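Local coordinates for protein lipase aflb (Neosartorya fumigata, PDB 6IDY) that probably hydrolyses ester bonds of lipids as a fungal lipase with an alpha/beta-hydrolase fold and a bound calcium ion, at residues 397-402 and 406-411; 175-180 and 363-368; 266-271 and 275-280. All blocks are in the same frame, centred on the assembly; numbering follows the deposited sequence.

Contact 1 of 3, residues 397-402 and 406-411; sequences RVLPPQ and DDLLGT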
ATOM      1  N   ARG A 397     -20.875   9.638   3.169  1.00 29.80           N
ATOM      2  CA  ARG A 397     -20.465   8.397   3.822  1.00 29.06           C
ATOM      3  C   ARG A 397     -19.127   8.572   4.557  1.00 30.22           C
ATOM      4  O   ARG A 397     -18.360   9.486   4.251  1.00 28.07           O
ATOM      5  CB  ARG A 397     -20.313   7.274   2.780  1.00 28.56           C
ATOM      6  CG  ARG A 397     -21.587   6.786   2.095  1.00 34.15           C
ATOM      7  CD  ARG A 397     -21.192   5.914   0.916  1.00 39.01           C
ATOM      8  NE  ARG A 397     -22.335   5.305   0.233  1.00 48.57           N
ATOM      9  CZ  ARG A 397     -22.319   4.903  -1.035  1.00 54.38           C
ATOM     10  NH1 ARG A 397     -21.232   5.068  -1.779  1.00 35.97           N
ATOM     11  NH2 ARG A 397     -23.395   4.344  -1.573  1.00 41.24           N
ATOM     12  N   VAL A 398     -18.845   7.669   5.505  1.00 26.98           N
ATOM     13  CA  VAL A 398     -17.585   7.607   6.257  1.00 26.21           C
ATOM     14  C   VAL A 398     -16.808   6.346   5.856  1.00 29.59           C
ATOM     15  O   VAL A 398     -15.587   6.285   5.993  1.00 29.19           O
ATOM     16  CB  VAL A 398     -17.751   7.739   7.794  1.00 30.92           C
ATOM     17  CG1 VAL A 398     -18.156   9.157   8.186  1.00 31.19           C
ATOM     18  CG2 VAL A 398     -18.736   6.715   8.349  1.00 31.70           C
ATOM     19  N   LEU A 399     -17.536   5.343   5.358  1.00 25.61           N
ATOM     20  CA  LEU A 399     -17.003   4.068   4.897  1.00 24.31           C
ATOM     21  C   LEU A 399     -17.763   3.653   3.643  1.00 28.78           C
ATOM     22  O   LEU A 399     -18.950   3.969   3.552  1.00 29.45           O
ATOM     23  CB  LEU A 399     -17.232   2.976   5.968  1.00 24.38           C
ATOM     24  CG  LEU A 399     -16.384   2.991   7.235  1.00 27.50           C
ATOM     25  CD1 LEU A 399     -16.784   1.848   8.145  1.00 27.31           C
ATOM     26  CD2 LEU A 399     -14.891   2.890   6.919  1.00 26.62           C
ATOM     27  N   PRO A 400     -17.167   2.878   2.701  1.00 25.27           N
ATOM     28  CA  PRO A 400     -17.974   2.368   1.579  1.00 25.51           C
ATOM     29  C   PRO A 400     -19.020   1.381   2.131  1.00 29.84           C
ATOM     30  O   PRO A 400     -18.791   0.818   3.210  1.00 28.94           O
ATOM     31  CB  PRO A 400     -16.944   1.641   0.708  1.00 26.77           C
ATOM     32  CG  PRO A 400     -15.861   1.246   1.647  1.00 30.43           C
ATOM     33  CD  PRO A 400     -15.784   2.355   2.649  1.00 25.65           C
ATOM     34  N   PRO A 401     -20.168   1.143   1.454  1.00 27.07           N
ATOM     35  CA  PRO A 401     -21.150   0.175   2.003  1.00 27.33           C
ATOM     36  C   PRO A 401     -20.582  -1.235   2.208  1.00 30.22           C
ATOM     37  O   PRO A 401     -21.079  -1.986   3.041  1.00 30.19           O
ATOM     38  CB  PRO A 401     -22.275   0.162   0.958  1.00 29.77           C
ATOM     39  CG  PRO A 401     -22.075   1.382   0.131  1.00 33.83           C
ATOM     40  CD  PRO A 401     -20.622   1.718   0.172  1.00 28.39           C
ATOM     41  N   GLN A 402     -19.519  -1.577   1.468  1.00 26.78           N
ATOM     42  CA  GLN A 402     -18.855  -2.887   1.500  1.00 26.21           C
ATOM     43  C   GLN A 402     -18.016  -3.138   2.759  1.00 29.30           C
ATOM     44  O   GLN A 402     -17.699  -4.292   3.057  1.00 29.16           O
ATOM     45  CB  GLN A 402     -18.004  -3.094   0.228  1.00 26.43           C
ATOM     46  CG  GLN A 402     -18.819  -3.117  -1.075  1.00 26.38           C
ATOM     47  CD  GLN A 402     -19.136  -1.736  -1.608  1.00 37.09           C
ATOM     48  OE1 GLN A 402     -18.407  -0.765  -1.387  1.00 32.70           O
ATOM     49  NE2 GLN A 402     -20.243  -1.615  -2.325  1.00 24.97           N
ATOM     50  N   ASP A 406     -14.912  -3.294  11.853  1.00 31.93           N
ATOM     51  CA  ASP A 406     -13.744  -4.190  11.931  1.00 30.94           C
ATOM     52  C   ASP A 406     -12.735  -3.954  10.815  1.00 32.02           C
ATOM     53  O   ASP A 406     -11.533  -4.119  11.027  1.00 31.41           O
ATOM     54  CB  ASP A 406     -14.179  -5.664  11.978  1.00 33.78           C
ATOM     55  CG  ASP A 406     -14.878  -6.088  13.268  1.00 44.60           C
ATOM     56  OD1 ASP A 406     -15.020  -5.240  14.179  1.00 44.34           O
ATOM     57  OD2 ASP A 406     -15.280  -7.268  13.364  1.00 52.77           O
ATOM     58  N   ASP A 407     -13.228  -3.541   9.637  1.00 27.37           N
ATOM     59  CA  ASP A 407     -12.411  -3.202   8.470  1.00 25.90           C
ATOM     60  C   ASP A 407     -11.625  -1.912   8.733  1.00 29.02           C
ATOM     61  O   ASP A 407     -10.429  -1.877   8.460  1.00 27.72           O
ATOM     62  CB  ASP A 407     -13.291  -3.086   7.221  1.00 27.10           C
ATOM     63  CG  ASP A 407     -13.976  -4.389   6.851  1.00 31.15           C
ATOM     64  OD1 ASP A 407     -13.271  -5.405   6.694  1.00 30.33           O
ATOM     65  OD2 ASP A 407     -15.214  -4.385   6.702  1.00 35.62           O
ATOM     66  N   LEU A 408     -12.283  -0.884   9.323  1.00 26.47           N
ATOM     67  CA  LEU A 408     -11.668   0.387   9.718  1.00 26.52           C
ATOM     68  C   LEU A 408     -10.578   0.096  10.772  1.00 29.89           C
ATOM     69  O   LEU A 408      -9.436   0.527  10.605  1.00 29.24           O
ATOM     70  CB  LEU A 408     -12.748   1.332  10.317  1.00 27.39           C
ATOM     71  CG  LEU A 408     -12.434   2.842  10.481  1.00 32.29           C
ATOM     72  CD1 LEU A 408     -13.680   3.598  10.812  1.00 33.39           C
ATOM     73  CD2 LEU A 408     -11.425   3.118  11.592  1.00 34.30           C
ATOM     74  N   LEU A 409     -10.941  -0.640  11.846  1.00 25.83           N
ATOM     75  CA  LEU A 409     -10.029  -0.979  12.949  1.00 25.08           C
ATOM     76  C   LEU A 409      -8.845  -1.826  12.512  1.00 27.15           C
ATOM     77  O   LEU A 409      -7.713  -1.525  12.885  1.00 25.86           O
ATOM     78  CB  LEU A 409     -10.768  -1.633  14.130  1.00 25.83           C
ATOM     79  CG  LEU A 409     -12.025  -0.917  14.666  1.00 31.06           C
ATOM     80  CD1 LEU A 409     -12.699  -1.733  15.761  1.00 31.45           C
ATOM     81  CD2 LEU A 409     -11.714   0.493  15.153  1.00 31.95           C
ATOM     82  N   GLY A 410      -9.115  -2.855  11.714  1.00 24.42           N
ATOM     83  CA  GLY A 410      -8.102  -3.759  11.185  1.00 24.02           C
ATOM     84  C   GLY A 410      -7.093  -3.065  10.293  1.00 27.38           C
ATOM     85  O   GLY A 410      -5.894  -3.337  10.398  1.00 26.56           O
ATOM     86  N   THR A 411      -7.569  -2.150   9.421  1.00 23.86           N
ATOM     87  CA  THR A 411      -6.713  -1.347   8.527  1.00 22.60           C
ATOM     88  C   THR A 411      -5.772  -0.462   9.360  1.00 26.02           C
ATOM     89  O   THR A 411      -4.601  -0.331   9.031  1.00 25.95           O
ATOM     90  CB  THR A 411      -7.568  -0.545   7.539  1.00 27.79           C
ATOM     91  OG1 THR A 411      -8.351  -1.451   6.761  1.00 27.51           O
ATOM     92  CG2 THR A 411      -6.737   0.346   6.612  1.00 23.97           C
TER
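Leu399, in the loop that follows helix 391-396, meets Leu408 on the next helix, and these two residues bury most of the surface in the contact. Both CB atoms head toward the opposite segment. The side chains cross at about a right angle, and they touch through one methyl from each: Leu399 CD2 lies 4.1 Å from Leu408 CD1. Leu408 has CG opposite its own backbone N (chi1 -165°), which carries CG across the front of the loop and leaves the CD1 branch as the one nearest Leu399 CD2. Leucine suits both places, because each residue is buried and its branched end offers methyls in more than one direction.

The second meeting point is polar and looser. Asp407 CB points at the loop, and its OD2 comes to 4.4 Å from Gln402 O, too far for a bond and with acceptors on both sides. The carboxylate finds its partners beyond the segments: OD2 accepts the backbone N-H of Gly404, while OD1 forms a salt bridge with Lys183. Asp407 here links the backbone just before the helix to a lysine far away in sequence. Asp407 O receives Thr411, one turn on, through OG1 at 2.7 Å and N at 3.0 Å, the two donors arriving from opposite faces of its carbonyl plane.

Helix 63-73 covers the apolar part, with Val63 against Leu399 and Phe67 against Leu408. Trp371 of helix 368-379 packs on Pro400 and Gln402, and Ile98 of helix 96-103 touches Asp406 and Leu409 of helix 405-412.

Contact 2 of 3, residues 175-180 and 363-368; sequences TTYYFN and GVLYNP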
ATOM      1  N   THR A 175      -2.642  -9.442   4.772  1.00 29.81           N
ATOM      2  CA  THR A 175      -3.258  -8.806   5.935  1.00 30.48           C
ATOM      3  C   THR A 175      -3.801  -7.420   5.579  1.00 34.02           C
ATOM      4  O   THR A 175      -4.934  -7.117   5.959  1.00 34.19           O
ATOM      5  CB  THR A 175      -2.328  -8.814   7.159  1.00 36.80           C
ATOM      6  OG1 THR A 175      -2.054 -10.173   7.500  1.00 35.63           O
ATOM      7  CG2 THR A 175      -2.964  -8.147   8.365  1.00 35.54           C
ATOM      8  N   THR A 176      -3.013  -6.602   4.846  1.00 29.32           N
ATOM      9  CA  THR A 176      -3.388  -5.255   4.402  1.00 28.67           C
ATOM     10  C   THR A 176      -4.764  -5.209   3.742  1.00 32.91           C
ATOM     11  O   THR A 176      -5.633  -4.440   4.167  1.00 34.17           O
ATOM     12  CB  THR A 176      -2.330  -4.691   3.445  1.00 31.84           C
ATOM     13  OG1 THR A 176      -1.112  -4.559   4.160  1.00 29.59           O
ATOM     14  CG2 THR A 176      -2.734  -3.334   2.810  1.00 27.22           C
ATOM     15  N   TYR A 177      -4.954  -6.046   2.725  1.00 26.54           N
ATOM     16  CA  TYR A 177      -6.169  -6.047   1.925  1.00 25.65           C
ATOM     17  C   TYR A 177      -7.316  -6.867   2.498  1.00 29.19           C
ATOM     18  O   TYR A 177      -8.447  -6.680   2.067  1.00 28.61           O
ATOM     19  CB  TYR A 177      -5.831  -6.456   0.497  1.00 25.05           C
ATOM     20  CG  TYR A 177      -5.050  -5.361  -0.195  1.00 23.29           C
ATOM     21  CD1 TYR A 177      -5.641  -4.135  -0.489  1.00 24.10           C
ATOM     22  CD2 TYR A 177      -3.703  -5.528  -0.505  1.00 22.70           C
ATOM     23  CE1 TYR A 177      -4.921  -3.109  -1.094  1.00 22.66           C
ATOM     24  CE2 TYR A 177      -2.973  -4.510  -1.124  1.00 22.30           C
ATOM     25  CZ  TYR A 177      -3.594  -3.308  -1.430  1.00 24.61           C
ATOM     26  OH  TYR A 177      -2.914  -2.311  -2.076  1.00 22.36           O
ATOM     27  N   TYR A 178      -7.051  -7.704   3.509  1.00 25.71           N
ATOM     28  CA  TYR A 178      -8.073  -8.494   4.196  1.00 25.96           C
ATOM     29  C   TYR A 178      -9.164  -7.553   4.751  1.00 28.93           C
ATOM     30  O   TYR A 178     -10.351  -7.863   4.652  1.00 29.01           O
ATOM     31  CB  TYR A 178      -7.417  -9.315   5.330  1.00 27.74           C
ATOM     32  CG  TYR A 178      -8.374 -10.134   6.167  1.00 30.28           C
ATOM     33  CD1 TYR A 178      -8.693 -11.441   5.817  1.00 32.79           C
ATOM     34  CD2 TYR A 178      -8.921  -9.619   7.340  1.00 31.51           C
ATOM     35  CE1 TYR A 178      -9.564 -12.207   6.594  1.00 35.00           C
ATOM     36  CE2 TYR A 178      -9.794 -10.373   8.125  1.00 33.33           C
ATOM     37  CZ  TYR A 178     -10.119 -11.665   7.743  1.00 43.15           C
ATOM     38  OH  TYR A 178     -10.969 -12.414   8.519  1.00 48.00           O
ATOM     39  N   PHE A 179      -8.748  -6.388   5.286  1.00 24.22           N
ATOM     40  CA  PHE A 179      -9.621  -5.388   5.891  1.00 23.73           C
ATOM     41  C   PHE A 179     -10.103  -4.278   4.941  1.00 27.37           C
ATOM     42  O   PHE A 179     -10.677  -3.287   5.408  1.00 28.19           O
ATOM     43  CB  PHE A 179      -8.931  -4.781   7.121  1.00 25.36           C
ATOM     44  CG  PHE A 179      -8.663  -5.752   8.246  1.00 27.35           C
ATOM     45  CD1 PHE A 179      -9.705  -6.239   9.029  1.00 30.79           C
ATOM     46  CD2 PHE A 179      -7.365  -6.140   8.556  1.00 28.54           C
ATOM     47  CE1 PHE A 179      -9.458  -7.121  10.083  1.00 31.83           C
ATOM     48  CE2 PHE A 179      -7.116  -7.007   9.623  1.00 31.64           C
ATOM     49  CZ  PHE A 179      -8.164  -7.484  10.383  1.00 30.61           C
ATOM     50  N   ASN A 180      -9.891  -4.425   3.620  1.00 21.29           N
ATOM     51  CA  ASN A 180     -10.354  -3.395   2.695  1.00 20.33           C
ATOM     52  C   ASN A 180     -10.528  -3.909   1.262  1.00 24.36           C
ATOM     53  O   ASN A 180     -11.456  -4.674   1.018  1.00 25.14           O
ATOM     54  CB  ASN A 180      -9.485  -2.116   2.757  1.00 18.48           C
ATOM     55  CG  ASN A 180      -8.011  -2.378   2.853  1.00 24.83           C
ATOM     56  OD1 ASN A 180      -7.352  -2.638   1.852  1.00 22.78           O
ATOM     57  ND2 ASN A 180      -7.466  -2.303   4.054  1.00 16.88           N
ATOM     58  N   GLY A 363      -5.857   4.925   6.154  1.00 21.35           N
ATOM     59  CA  GLY A 363      -7.279   5.273   6.143  1.00 21.35           C
ATOM     60  C   GLY A 363      -7.921   5.459   4.786  1.00 25.26           C
ATOM     61  O   GLY A 363      -9.122   5.230   4.645  1.00 26.03           O
ATOM     62  N   VAL A 364      -7.138   5.860   3.767  1.00 21.02           N
ATOM     63  CA  VAL A 364      -7.669   6.033   2.405  1.00 20.07           C
ATOM     64  C   VAL A 364      -8.179   4.665   1.856  1.00 22.75           C
ATOM     65  O   VAL A 364      -9.127   4.641   1.067  1.00 22.22           O
ATOM     66  CB  VAL A 364      -6.693   6.791   1.447  1.00 22.68           C
ATOM     67  CG1 VAL A 364      -7.364   7.112   0.106  1.00 22.42           C
ATOM     68  CG2 VAL A 364      -6.189   8.080   2.085  1.00 21.90           C
ATOM     69  N   LEU A 365      -7.624   3.531   2.364  1.00 19.32           N
ATOM     70  CA  LEU A 365      -8.058   2.172   1.989  1.00 18.80           C
ATOM     71  C   LEU A 365      -9.531   1.894   2.356  1.00 23.29           C
ATOM     72  O   LEU A 365     -10.169   1.039   1.733  1.00 22.87           O
ATOM     73  CB  LEU A 365      -7.149   1.104   2.613  1.00 18.54           C
ATOM     74  CG  LEU A 365      -5.698   1.052   2.122  1.00 21.76           C
ATOM     75  CD1 LEU A 365      -4.827   0.265   3.098  1.00 21.26           C
ATOM     76  CD2 LEU A 365      -5.610   0.479   0.703  1.00 21.20           C
ATOM     77  N   TYR A 366     -10.061   2.600   3.369  1.00 21.08           N
ATOM     78  CA  TYR A 366     -11.456   2.433   3.772  1.00 22.12           C
ATOM     79  C   TYR A 366     -12.286   3.697   3.494  1.00 26.08           C
ATOM     80  O   TYR A 366     -13.389   3.830   4.017  1.00 26.80           O
ATOM     81  CB  TYR A 366     -11.598   1.927   5.231  1.00 23.65           C
ATOM     82  CG  TYR A 366     -10.920   2.759   6.305  1.00 25.52           C
ATOM     83  CD1 TYR A 366     -11.401   4.022   6.647  1.00 27.19           C
ATOM     84  CD2 TYR A 366      -9.863   2.244   7.047  1.00 26.05           C
ATOM     85  CE1 TYR A 366     -10.802   4.776   7.655  1.00 26.58           C
ATOM     86  CE2 TYR A 366      -9.262   2.985   8.065  1.00 26.45           C
ATOM     87  CZ  TYR A 366      -9.742   4.247   8.372  1.00 31.06           C
ATOM     88  OH  TYR A 366      -9.137   4.989   9.357  1.00 26.57           O
ATOM     89  N   ASN A 367     -11.764   4.617   2.666  1.00 22.23           N
ATOM     90  CA  ASN A 367     -12.474   5.854   2.333  1.00 22.09           C
ATOM     91  C   ASN A 367     -13.585   5.608   1.278  1.00 26.96           C
ATOM     92  O   ASN A 367     -13.315   4.964   0.261  1.00 26.07           O
ATOM     93  CB  ASN A 367     -11.505   6.953   1.887  1.00 17.06           C
ATOM     94  CG  ASN A 367     -12.206   8.245   1.588  1.00 29.41           C
ATOM     95  OD1 ASN A 367     -12.682   8.469   0.477  1.00 23.97           O
ATOM     96  ND2 ASN A 367     -12.324   9.107   2.582  1.00 19.20           N
ATOM     97  N   PRO A 368     -14.828   6.113   1.495  1.00 24.88           N
ATOM     98  CA  PRO A 368     -15.911   5.849   0.524  1.00 24.75           C
ATOM     99  C   PRO A 368     -15.690   6.432  -0.865  1.00 27.34           C
ATOM    100  O   PRO A 368     -16.089   5.801  -1.843  1.00 27.33           O
ATOM    101  CB  PRO A 368     -17.157   6.419   1.202  1.00 27.18           C
ATOM    102  CG  PRO A 368     -16.651   7.357   2.214  1.00 31.05           C
ATOM    103  CD  PRO A 368     -15.326   6.874   2.661  1.00 26.21           C
TER
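Leu365 pushes its side chain against Asn180, Thr176 and Tyr177, joining the end of helix 173-178 to a short 3-10 turn in the alpha/beta-hydrolase fold. The largest share of the contact is a leucine laid on an amide. Asn180 holds CG between its backbone N and carbonyl carbon (chi1 42°), and one flat face of the carboxamide is thereby covered by Leu365 CB, 3.6 Å from Asn180 CG. Both leucine methyls lie over the same face as CB: CD1 is nearest ND2, and CD2 lies 3.8 Å from OD1.

Thr176 and Tyr177 each cross Leu365 at about a right angle. Threonine suits the buried helix position of Thr176 because its hydroxyl is spent on Pro172 O, one turn back, leaving the methyl for Leu365 CD1. Tyr177 presents CE1 obliquely to CD2 at 4.1 Å, and its hydroxyl reaches Val166 O. Trp232, at the end of central strand 227-232, packs on all three of Thr176, Tyr177 and Leu365.

The buried amide is also held by polar bonds: Asn180 ND2 bonds to Thr411 OG1 and more weakly to Thr176 O, at 2.8 Å with a bent N-H...O angle of 122°.

Contact 3 of 3, residues 266-271 and 275-280; sequences TVMRSL and WLAALA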
ATOM      1  N   THR A 266       8.622  11.373   0.208  1.00 18.91           N
ATOM      2  CA  THR A 266       8.183  12.229   1.304  1.00 18.59           C
ATOM      3  C   THR A 266       9.328  12.985   1.943  1.00 22.23           C
ATOM      4  O   THR A 266      10.471  12.527   1.929  1.00 22.07           O
ATOM      5  CB  THR A 266       7.363  11.418   2.330  1.00 23.54           C
ATOM      6  OG1 THR A 266       6.866  12.300   3.330  1.00 21.63           O
ATOM      7  CG2 THR A 266       8.155  10.293   2.980  1.00 20.88           C
ATOM      8  N   VAL A 267       9.014  14.137   2.520  1.00 19.38           N
ATOM      9  CA  VAL A 267      10.026  14.936   3.209  1.00 19.95           C
ATOM     10  C   VAL A 267      10.053  14.619   4.683  1.00 22.21           C
ATOM     11  O   VAL A 267       9.069  14.115   5.237  1.00 20.22           O
ATOM     12  CB  VAL A 267       9.866  16.456   2.991  1.00 24.14           C
ATOM     13  CG1 VAL A 267      10.079  16.816   1.542  1.00 24.02           C
ATOM     14  CG2 VAL A 267       8.521  16.967   3.502  1.00 23.58           C
ATOM     15  N   MET A 268      11.181  14.948   5.317  1.00 19.14           N
ATOM     16  CA  MET A 268      11.376  14.818   6.752  1.00 19.06           C
ATOM     17  C   MET A 268      12.051  16.101   7.211  1.00 24.44           C
ATOM     18  O   MET A 268      12.949  16.614   6.534  1.00 23.99           O
ATOM     19  CB  MET A 268      12.217  13.568   7.108  1.00 21.02           C
ATOM     20  CG  MET A 268      11.539  12.242   6.755  1.00 23.29           C
ATOM     21  SD  MET A 268       9.953  11.971   7.597  1.00 26.31           S
ATOM     22  CE  MET A 268      10.529  11.315   9.188  1.00 23.07           C
ATOM     23  N   ARG A 269      11.576  16.646   8.328  1.00 22.15           N
ATOM     24  CA  ARG A 269      12.091  17.867   8.924  1.00 22.72           C
ATOM     25  C   ARG A 269      13.574  17.680   9.349  1.00 27.24           C
ATOM     26  O   ARG A 269      14.401  18.561   9.097  1.00 27.54           O
ATOM     27  CB  ARG A 269      11.186  18.245  10.100  1.00 22.94           C
ATOM     28  CG  ARG A 269      11.703  19.346  10.999  1.00 28.51           C
ATOM     29  CD  ARG A 269      10.577  20.003  11.757  1.00 26.99           C
ATOM     30  NE  ARG A 269       9.685  19.035  12.399  1.00 25.39           N
ATOM     31  CZ  ARG A 269       9.851  18.543  13.622  1.00 37.83           C
ATOM     32  NH1 ARG A 269      10.886  18.916  14.363  1.00 32.23           N
ATOM     33  NH2 ARG A 269       8.974  17.681  14.118  1.00 27.48           N
ATOM     34  N   SER A 270      13.900  16.521   9.953  1.00 23.09           N
ATOM     35  CA  SER A 270      15.265  16.186  10.368  1.00 22.58           C
ATOM     36  C   SER A 270      15.933  15.274   9.322  1.00 25.57           C
ATOM     37  O   SER A 270      15.245  14.721   8.465  1.00 23.88           O
ATOM     38  CB  SER A 270      15.257  15.532  11.747  1.00 24.04           C
ATOM     39  OG  SER A 270      14.699  16.406  12.712  1.00 25.87           O
ATOM     40  N   LEU A 271      17.267  15.129   9.382  1.00 24.19           N
ATOM     41  CA  LEU A 271      18.030  14.302   8.437  1.00 23.88           C
ATOM     42  C   LEU A 271      17.928  12.829   8.828  1.00 26.19           C
ATOM     43  O   LEU A 271      18.905  12.183   9.211  1.00 25.83           O
ATOM     44  CB  LEU A 271      19.484  14.800   8.324  1.00 24.58           C
ATOM     45  CG  LEU A 271      19.657  16.187   7.676  1.00 28.63           C
ATOM     46  CD1 LEU A 271      21.040  16.763   7.967  1.00 29.19           C
ATOM     47  CD2 LEU A 271      19.361  16.150   6.177  1.00 27.55           C
ATOM     48  N   TRP A 275       9.116   7.131   7.716  1.00 22.87           N
ATOM     49  CA  TRP A 275       8.577   6.089   8.606  1.00 23.55           C
ATOM     50  C   TRP A 275       9.308   6.045   9.952  1.00 26.62           C
ATOM     51  O   TRP A 275       8.831   6.633  10.916  1.00 26.59           O
ATOM     52  CB  TRP A 275       8.555   4.686   7.948  1.00 23.04           C
ATOM     53  CG  TRP A 275       7.659   4.572   6.753  1.00 24.60           C
ATOM     54  CD1 TRP A 275       7.901   5.038   5.493  1.00 27.17           C
ATOM     55  CD2 TRP A 275       6.393   3.902   6.701  1.00 24.93           C
ATOM     56  NE1 TRP A 275       6.856   4.709   4.661  1.00 27.09           N
ATOM     57  CE2 TRP A 275       5.922   4.000   5.375  1.00 28.66           C
ATOM     58  CE3 TRP A 275       5.614   3.219   7.647  1.00 27.11           C
ATOM     59  CZ2 TRP A 275       4.679   3.488   4.984  1.00 28.38           C
ATOM     60  CZ3 TRP A 275       4.398   2.682   7.250  1.00 29.19           C
ATOM     61  CH2 TRP A 275       3.951   2.801   5.928  1.00 29.28           C
ATOM     62  N   LEU A 276      10.465   5.351  10.012  1.00 22.30           N
ATOM     63  CA  LEU A 276      11.252   5.121  11.227  1.00 21.02           C
ATOM     64  C   LEU A 276      11.855   6.387  11.846  1.00 25.37           C
ATOM     65  O   LEU A 276      12.026   6.432  13.064  1.00 26.14           O
ATOM     66  CB  LEU A 276      12.342   4.056  10.970  1.00 20.41           C
ATOM     67  CG  LEU A 276      13.090   3.494  12.199  1.00 23.72           C
ATOM     68  CD1 LEU A 276      12.131   2.850  13.202  1.00 23.30           C
ATOM     69  CD2 LEU A 276      14.163   2.512  11.782  1.00 23.96           C
ATOM     70  N   ALA A 277      12.163   7.414  11.031  1.00 21.93           N
ATOM     71  CA  ALA A 277      12.738   8.683  11.508  1.00 22.43           C
ATOM     72  C   ALA A 277      14.054   8.462  12.281  1.00 25.64           C
ATOM     73  O   ALA A 277      14.308   9.087  13.309  1.00 24.87           O
ATOM     74  CB  ALA A 277      11.720   9.476  12.335  1.00 23.25           C
ATOM     75  N   ALA A 278      14.900   7.577  11.746  1.00 22.71           N
ATOM     76  CA  ALA A 278      16.189   7.225  12.337  1.00 23.23           C
ATOM     77  C   ALA A 278      17.326   7.366  11.309  1.00 25.06           C
ATOM     78  O   ALA A 278      17.078   7.718  10.151  1.00 22.49           O
ATOM     79  CB  ALA A 278      16.124   5.796  12.867  1.00 24.19           C
ATOM     80  N   LEU A 279      18.567   7.115  11.740  1.00 22.31           N
ATOM     81  CA  LEU A 279      19.743   7.148  10.865  1.00 22.76           C
ATOM     82  C   LEU A 279      19.940   5.790  10.166  1.00 25.85           C
ATOM     83  O   LEU A 279      20.366   5.763   9.020  1.00 25.18           O
ATOM     84  CB  LEU A 279      21.012   7.538  11.647  1.00 23.82           C
ATOM     85  CG  LEU A 279      21.074   8.980  12.202  1.00 28.70           C
ATOM     86  CD1 LEU A 279      22.230   9.135  13.154  1.00 28.92           C
ATOM     87  CD2 LEU A 279      21.177  10.009  11.076  1.00 31.01           C
ATOM     88  N   ALA A 280      19.661   4.674  10.869  1.00 23.23           N
ATOM     89  CA  ALA A 280      19.779   3.307  10.339  1.00 23.14           C
ATOM     90  C   ALA A 280      18.368   2.763  10.096  1.00 25.67           C
ATOM     91  O   ALA A 280      17.581   2.577  11.029  1.00 23.83           O
ATOM     92  CB  ALA A 280      20.558   2.419  11.306  1.00 24.63           C
TER
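This is a sparse surface contact between two limbs of one irregular loop, in which Met268 touches Ala277 and Leu279 touches the backbone of Leu271. The loop leaves strand 253-259 and runs to helix 283-287. A disulfide between Cys273, in the bend separating the limbs, and Cys281, just beyond the second limb, closes the bend and the second limb into a covalent ring.

Met268 buries the most surface. Its CB points across to the other limb, and the chain then curls, with chi2 at -60° and chi3 at -83°, until the terminal methyl arrives over Ala277: CE is 3.8 Å from Ala277 CB and 4.1 Å from Ala277 CA. An unbranched, flexible methionine can fold down onto a partner in this way. Alanine suits the receiving place because its single methyl lets CE approach the main chain itself. Ala277 also has positive phi and psi (57° and 43°), a left-handed conformation that turns the backbone here.

Farther along, Leu279 brings CD2 to 3.7 Å from Leu271 O, a methyl resting on a carbonyl oxygen. Leu271 takes part through this carbonyl, its isobutyl group being turned from the second limb, and both leucines are exposed.

The two roots of the contact are tied more firmly. Thr266 OG1 bonds to Gln322 N, and its backbone pairs with Gln288 and Trp290. Trp275 turns inward to meet Phe81 edge-to-face and packs with Leu276 against Leu285 of helix 283-287, while both residues also reach helix 414-424.

In the fold
Contacts 1 and 2 are neighbours, their centres 7 Å apart, and they touch: Pro400 CD packs 3.1 Å from Tyr366 O. Contact 3 lies apart on the surface, with centres about 26 Å from contact 2 and 30 Å from contact 1. Along the chain contact 2 spans much of the sheet, from the helix after strand 161-166 to the region beyond strand 341-345, and contact 3 is nested within that span; contact 1 follows near the C-terminus. Helix 414-424 packs on segments of both contacts 2 and 3, meeting Thr175 and Thr176 of the one and Trp275 and Leu276 of the other, so that a C-terminal helix is shared by the buried contact and the surface loop.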